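Local coordinates for RegF protein (Neisseria gonorrhoeae, PDB 4HOJ) that binds glutathione and calcium as a member of the glutathione S-transferase superfamily and, as stringent starvation protein A, probably acts in regulation, at residues A[20-28]-A[72-81]. Residues are numbered along the deposited sequence; the frame is centred on the assembly and turned at random.
Sequences FVLYEKGMD and IDERFPHPQL
Lys-25 reaches from the last turn of helix 13-25 into the loop that leaves helix 65-75, where its NZ donates to three oxygens. One bond, 2.6 Å from NZ to Phe-76 O, runs nearly along the C=O axis (164°); another, 2.7 Å to Pro-79 O, arrives from above the carbonyl plane. The third is a salt bridge from NZ to Asp-73 OD1 (2.7 Å), on the anti side; Leu-81 N donates to this OD1 from the syn side, both somewhat out of the carboxylate plane. The buried carboxylate probably balances the ammonium charge, and its bond to Leu-81 N ties the loop to the helix end. Lysine suits this place: bent at chi2 (-67°), then extended, it packs CG on Ile-72 CG2 and CE on Leu-81 CD1. One water donates to Lys-25 O and His-78 O. In this thioredoxin-like N-terminal GST domain the two helices lie side by side. Beta-branched Val-21 and Ile-72 bring methyls close, CG1 to CG2 3.6 Å; Leu-81 CD1 packs on that CG1 from the loop. Leu-22 and Ile-72 side chains cross at about a right angle. Met-27 CG makes a CH-pi contact, 8° off the Phe-76 ring normal, SD farther above; the flat ring's opposite face takes Arg-75 CG.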
ATOM      1  N   PHE A  20       7.173 -16.955   5.284  1.00  8.78           N
ATOM      2  CA  PHE A  20       5.941 -17.683   5.573  1.00  8.56           C
ATOM      3  C   PHE A  20       5.169 -17.984   4.264  1.00  9.13           C
ATOM      4  O   PHE A  20       4.764 -19.124   4.013  1.00 10.88           O
ATOM      5  CB  PHE A  20       5.167 -16.843   6.577  1.00  8.64           C
ATOM      6  CG  PHE A  20       3.946 -17.511   7.180  1.00  9.05           C
ATOM      7  CD1 PHE A  20       3.617 -18.843   6.983  1.00 10.30           C
ATOM      8  CD2 PHE A  20       3.115 -16.714   7.984  1.00  9.71           C
ATOM      9  CE1 PHE A  20       2.464 -19.386   7.607  1.00 11.43           C
ATOM     10  CE2 PHE A  20       1.989 -17.222   8.602  1.00 10.81           C
ATOM     11  CZ  PHE A  20       1.637 -18.572   8.401  1.00 10.66           C
ATOM     12  N   VAL A  21       4.992 -16.969   3.400  1.00  9.21           N
ATOM     13  CA  VAL A  21       4.321 -17.206   2.134  1.00 11.74           C
ATOM     14  C   VAL A  21       5.049 -18.237   1.308  1.00 11.28           C
ATOM     15  O   VAL A  21       4.407 -19.116   0.725  1.00 12.18           O
ATOM     16  CB  VAL A  21       4.122 -15.893   1.307  1.00 11.51           C
ATOM     17  CG1 VAL A  21       3.530 -16.220  -0.088  1.00 16.63           C
ATOM     18  CG2 VAL A  21       3.201 -14.934   2.010  1.00 16.69           C
ATOM     19  N   LEU A  22       6.370 -18.146   1.213  1.00 10.22           N
ATOM     20  CA  LEU A  22       7.117 -19.063   0.361  1.00 10.40           C
ATOM     21  C   LEU A  22       6.939 -20.490   0.797  1.00 12.83           C
ATOM     22  O   LEU A  22       6.723 -21.369  -0.038  1.00 13.19           O
ATOM     23  CB  LEU A  22       8.591 -18.640   0.279  1.00 12.43           C
ATOM     24  CG  LEU A  22       8.806 -17.381  -0.563  1.00 12.16           C
ATOM     25  CD1 LEU A  22      10.167 -16.781  -0.224  1.00 16.60           C
ATOM     26  CD2 LEU A  22       8.703 -17.708  -2.037  1.00 13.95           C
ATOM     27  N   TYR A  23       6.980 -20.746   2.105  1.00 11.50           N
ATOM     28  CA  TYR A  23       6.751 -22.102   2.574  1.00 13.78           C
ATOM     29  C   TYR A  23       5.307 -22.558   2.462  1.00 13.79           C
ATOM     30  O   TYR A  23       5.065 -23.746   2.233  1.00 16.61           O
ATOM     31  CB  TYR A  23       7.305 -22.267   3.987  1.00 13.81           C
ATOM     32  CG  TYR A  23       8.820 -22.419   4.017  1.00 13.50           C
ATOM     33  CD1 TYR A  23       9.390 -23.604   3.594  1.00 16.73           C
ATOM     34  CD2 TYR A  23       9.653 -21.393   4.431  1.00 13.98           C
ATOM     35  CE1 TYR A  23      10.751 -23.765   3.614  1.00 18.77           C
ATOM     36  CE2 TYR A  23      11.037 -21.544   4.456  1.00 17.25           C
ATOM     37  CZ  TYR A  23      11.558 -22.741   4.029  1.00 18.37           C
ATOM     38  OH  TYR A  23      12.918 -22.984   4.019  1.00 26.07           O
ATOM     39  N   GLU A  24       4.351 -21.618   2.517  1.00 12.45           N
ATOM     40  CA  GLU A  24       2.959 -22.031   2.282  1.00 14.13           C
ATOM     41  C   GLU A  24       2.775 -22.476   0.831  1.00 17.01           C
ATOM     42  O   GLU A  24       2.002 -23.383   0.584  1.00 16.97           O
ATOM     43  CB  GLU A  24       1.957 -20.865   2.580  1.00 12.25           C
ATOM     44  CG  GLU A  24       1.726 -20.555   4.065  1.00 13.81           C
ATOM     45  CD  GLU A  24       0.801 -21.559   4.731  1.00 14.87           C
ATOM     46  OE1 GLU A  24      -0.060 -22.150   4.015  1.00 17.44           O
ATOM     47  OE2 GLU A  24       0.903 -21.779   5.936  1.00 15.10           O
ATOM     48  N   LYS A  25       3.440 -21.829  -0.133  1.00 15.49           N
ATOM     49  CA  LYS A  25       3.313 -22.217  -1.543  1.00 17.65           C
ATOM     50  C   LYS A  25       4.103 -23.453  -1.880  1.00 21.23           C
ATOM     51  O   LYS A  25       3.755 -24.162  -2.825  1.00 22.55           O
ATOM     52  CB  LYS A  25       3.754 -21.049  -2.434  1.00 19.60           C
ATOM     53  CG  LYS A  25       2.907 -19.791  -2.280  1.00 17.82           C
ATOM     54  CD  LYS A  25       1.486 -20.023  -2.810  1.00 14.99           C
ATOM     55  CE  LYS A  25       0.754 -18.659  -2.916  1.00 19.11           C
ATOM     56  NZ  LYS A  25      -0.521 -18.739  -3.717  1.00 17.75           N
ATOM     57  N   GLY A  26       5.192 -23.698  -1.157  1.00 18.73           N
ATOM     58  CA  GLY A  26       5.900 -24.952  -1.343  1.00 22.90           C
ATOM     59  C   GLY A  26       6.747 -25.097  -2.597  1.00 25.08           C
ATOM     60  O   GLY A  26       7.156 -26.211  -2.900  1.00 27.81           O
ATOM     61  N   MET A  27       7.026 -24.012  -3.312  1.00 24.08           N
ATOM     62  CA  MET A  27       7.803 -24.092  -4.563  1.00 27.26           C
ATOM     63  C   MET A  27       9.294 -23.928  -4.300  1.00 27.40           C
ATOM     64  O   MET A  27       9.704 -23.723  -3.156  1.00 31.07           O
ATOM     65  CB  MET A  27       7.334 -23.016  -5.551  1.00 28.33           C
ATOM     66  CG  MET A  27       5.897 -23.223  -6.000  1.00 29.48           C
ATOM     67  SD  MET A  27       5.592 -24.727  -6.976  1.00 48.71           S
ATOM     68  CE  MET A  27       5.239 -25.976  -5.744  1.00 48.11           C
ATOM     69  N   ASP A  28      10.102 -23.970  -5.357  1.00 32.20           N
ATOM     70  CA  ASP A  28      11.538 -23.838  -5.160  1.00 33.89           C
ATOM     71  C   ASP A  28      11.930 -22.377  -5.035  1.00 27.55           C
ATOM     72  O   ASP A  28      11.514 -21.508  -5.810  1.00 31.02           O
ATOM     73  CB  ASP A  28      12.344 -24.542  -6.257  1.00 39.99           C
ATOM     74  CG  ASP A  28      12.388 -23.749  -7.557  1.00 46.20           C
ATOM     75  OD1 ASP A  28      11.395 -23.044  -7.872  1.00 49.97           O
ATOM     76  OD2 ASP A  28      13.423 -23.843  -8.266  1.00 55.44           O
ATOM     77  N   ILE A  72       3.987 -13.178  -5.107  1.00 12.40           N
ATOM     78  CA  ILE A  72       4.126 -14.609  -4.933  1.00 15.34           C
ATOM     79  C   ILE A  72       2.747 -15.296  -5.067  1.00 13.45           C
ATOM     80  O   ILE A  72       2.626 -16.362  -5.676  1.00 14.34           O
ATOM     81  CB  ILE A  72       4.818 -14.932  -3.618  1.00 11.45           C
ATOM     82  CG1 ILE A  72       6.257 -14.457  -3.664  1.00 12.20           C
ATOM     83  CG2 ILE A  72       4.801 -16.473  -3.411  1.00 14.45           C
ATOM     84  CD1 ILE A  72       6.888 -14.421  -2.273  1.00 12.63           C
ATOM     85  N   ASP A  73       1.724 -14.669  -4.481  1.00 12.47           N
ATOM     86  CA  ASP A  73       0.403 -15.266  -4.514  1.00 15.08           C
ATOM     87  C   ASP A  73      -0.118 -15.382  -5.941  1.00 15.84           C
ATOM     88  O   ASP A  73      -0.838 -16.336  -6.267  1.00 17.82           O
ATOM     89  CB  ASP A  73      -0.573 -14.433  -3.674  1.00 13.24           C
ATOM     90  CG  ASP A  73      -1.831 -15.178  -3.333  1.00 17.28           C
ATOM     91  OD1 ASP A  73      -1.753 -16.411  -3.062  1.00 16.57           O
ATOM     92  OD2 ASP A  73      -2.921 -14.572  -3.333  1.00 20.75           O
ATOM     93  N   GLU A  74       0.212 -14.404  -6.790  1.00 14.69           N
ATOM     94  CA  GLU A  74      -0.256 -14.417  -8.159  1.00 16.66           C
ATOM     95  C   GLU A  74       0.621 -15.326  -9.015  1.00 18.48           C
ATOM     96  O   GLU A  74       0.125 -15.981  -9.954  1.00 21.78           O
ATOM     97  CB  GLU A  74      -0.375 -12.986  -8.740  1.00 17.29           C
ATOM     98  CG  GLU A  74      -1.476 -12.167  -8.049  1.00 18.96           C
ATOM     99  CD  GLU A  74      -1.777 -10.845  -8.734  1.00 23.08           C
ATOM    100  OE1 GLU A  74      -0.971 -10.441  -9.610  1.00 19.63           O
ATOM    101  OE2 GLU A  74      -2.818 -10.226  -8.378  1.00 22.78           O
ATOM    102  N   ARG A  75       1.907 -15.411  -8.693  1.00 20.45           N
ATOM    103  CA  ARG A  75       2.885 -16.130  -9.486  1.00 24.10           C
ATOM    104  C   ARG A  75       2.755 -17.661  -9.311  1.00 27.78           C
ATOM    105  O   ARG A  75       2.983 -18.443 -10.254  1.00 26.62           O
ATOM    106  CB  ARG A  75       4.267 -15.637  -9.077  1.00 29.62           C
ATOM    107  CG  ARG A  75       5.409 -16.412  -9.595  1.00 33.92           C
ATOM    108  CD  ARG A  75       5.730 -16.023 -11.013  1.00 33.30           C
ATOM    109  NE  ARG A  75       6.936 -16.737 -11.379  1.00 39.50           N
ATOM    110  CZ  ARG A  75       6.987 -18.039 -11.650  1.00 45.22           C
ATOM    111  NH1 ARG A  75       5.879 -18.774 -11.636  1.00 46.40           N
ATOM    112  NH2 ARG A  75       8.149 -18.603 -11.956  1.00 42.85           N
ATOM    113  N   PHE A  76       2.399 -18.084  -8.101  1.00 28.32           N
ATOM    114  CA  PHE A  76       2.182 -19.497  -7.769  1.00 27.86           C
ATOM    115  C   PHE A  76       0.759 -19.580  -7.247  1.00 27.45           C
ATOM    116  O   PHE A  76       0.535 -19.433  -6.039  1.00 26.74           O
ATOM    117  CB  PHE A  76       3.131 -19.934  -6.656  1.00 27.30           C
ATOM    118  CG  PHE A  76       4.593 -19.869  -7.010  1.00 37.93           C
ATOM    119  CD1 PHE A  76       5.059 -20.327  -8.231  1.00 36.76           C
ATOM    120  CD2 PHE A  76       5.509 -19.388  -6.086  1.00 41.23           C
ATOM    121  CE1 PHE A  76       6.401 -20.270  -8.535  1.00 36.05           C
ATOM    122  CE2 PHE A  76       6.864 -19.338  -6.384  1.00 39.42           C
ATOM    123  CZ  PHE A  76       7.303 -19.785  -7.617  1.00 35.63           C
ATOM    124  N   PRO A  77      -0.222 -19.724  -8.160  1.00 28.21           N
ATOM    125  CA  PRO A  77      -1.615 -19.496  -7.806  1.00 29.87           C
ATOM    126  C   PRO A  77      -2.096 -20.381  -6.676  1.00 27.81           C
ATOM    127  O   PRO A  77      -2.840 -19.927  -5.810  1.00 27.46           O
ATOM    128  CB  PRO A  77      -2.356 -19.844  -9.101  1.00 34.56           C
ATOM    129  CG  PRO A  77      -1.370 -19.556 -10.169  1.00 40.56           C
ATOM    130  CD  PRO A  77      -0.048 -19.947  -9.602  1.00 31.46           C
ATOM    131  N   HIS A  78      -1.671 -21.633  -6.686  1.00 30.30           N
ATOM    132  CA  HIS A  78      -2.246 -22.611  -5.790  1.00 30.50           C
ATOM    133  C   HIS A  78      -1.223 -23.037  -4.770  1.00 27.66           C
ATOM    134  O   HIS A  78      -0.074 -23.311  -5.136  1.00 32.59           O
ATOM    135  CB  HIS A  78      -2.751 -23.800  -6.605  1.00 30.09           C
ATOM    136  CG  HIS A  78      -3.841 -23.416  -7.550  1.00 31.47           C
ATOM    137  ND1 HIS A  78      -5.086 -23.026  -7.105  1.00 35.54           N
ATOM    138  CD2 HIS A  78      -3.863 -23.286  -8.898  1.00 37.95           C
ATOM    139  CE1 HIS A  78      -5.839 -22.697  -8.141  1.00 42.62           C
ATOM    140  NE2 HIS A  78      -5.122 -22.849  -9.241  1.00 48.54           N
ATOM    141  N   PRO A  79      -1.615 -23.057  -3.480  1.00 27.54           N
ATOM    142  CA  PRO A  79      -2.934 -22.703  -2.941  1.00 30.22           C
ATOM    143  C   PRO A  79      -3.144 -21.181  -2.889  1.00 27.16           C
ATOM    144  O   PRO A  79      -2.234 -20.453  -2.519  1.00 26.42           O
ATOM    145  CB  PRO A  79      -2.849 -23.206  -1.502  1.00 31.83           C
ATOM    146  CG  PRO A  79      -1.398 -23.156  -1.169  1.00 31.37           C
ATOM    147  CD  PRO A  79      -0.703 -23.557  -2.429  1.00 28.40           C
ATOM    148  N   GLN A  80      -4.348 -20.707  -3.188  1.00 28.47           N
ATOM    149  CA  GLN A  80      -4.649 -19.269  -3.114  1.00 27.04           C
ATOM    150  C   GLN A  80      -4.610 -18.706  -1.693  1.00 26.58           C
ATOM    151  O   GLN A  80      -5.216 -19.264  -0.778  1.00 36.06           O
ATOM    152  CB  GLN A  80      -6.032 -18.972  -3.709  1.00 33.39           C
ATOM    153  CG  GLN A  80      -6.230 -19.523  -5.112  1.00 47.15           C
ATOM    154  CD  GLN A  80      -7.696 -19.758  -5.475  1.00 50.68           C
ATOM    155  OE1 GLN A  80      -8.512 -20.166  -4.636  1.00 53.82           O
ATOM    156  NE2 GLN A  80      -8.029 -19.513  -6.739  1.00 50.23           N
ATOM    157  N   LEU A  81      -3.879 -17.615  -1.500  1.00 25.91           N
ATOM    158  CA  LEU A  81      -3.803 -17.007  -0.196  1.00 29.24           C
ATOM    159  C   LEU A  81      -4.741 -15.817  -0.089  1.00 30.22           C
ATOM    160  O   LEU A  81      -4.783 -15.159   0.895  1.00 25.78           O
ATOM    161  CB  LEU A  81      -2.336 -16.672   0.207  1.00 27.09           C
ATOM    162  CG  LEU A  81      -1.505 -17.929   0.476  1.00 31.24           C
ATOM    163  CD1 LEU A  81      -0.068 -17.573   0.817  1.00 33.22           C
ATOM    164  CD2 LEU A  81      -2.165 -18.727   1.586  1.00 34.23           C
TER
HETATM  165  O   HOH W   1       2.536 -23.284  -5.191  1.00 32.43           O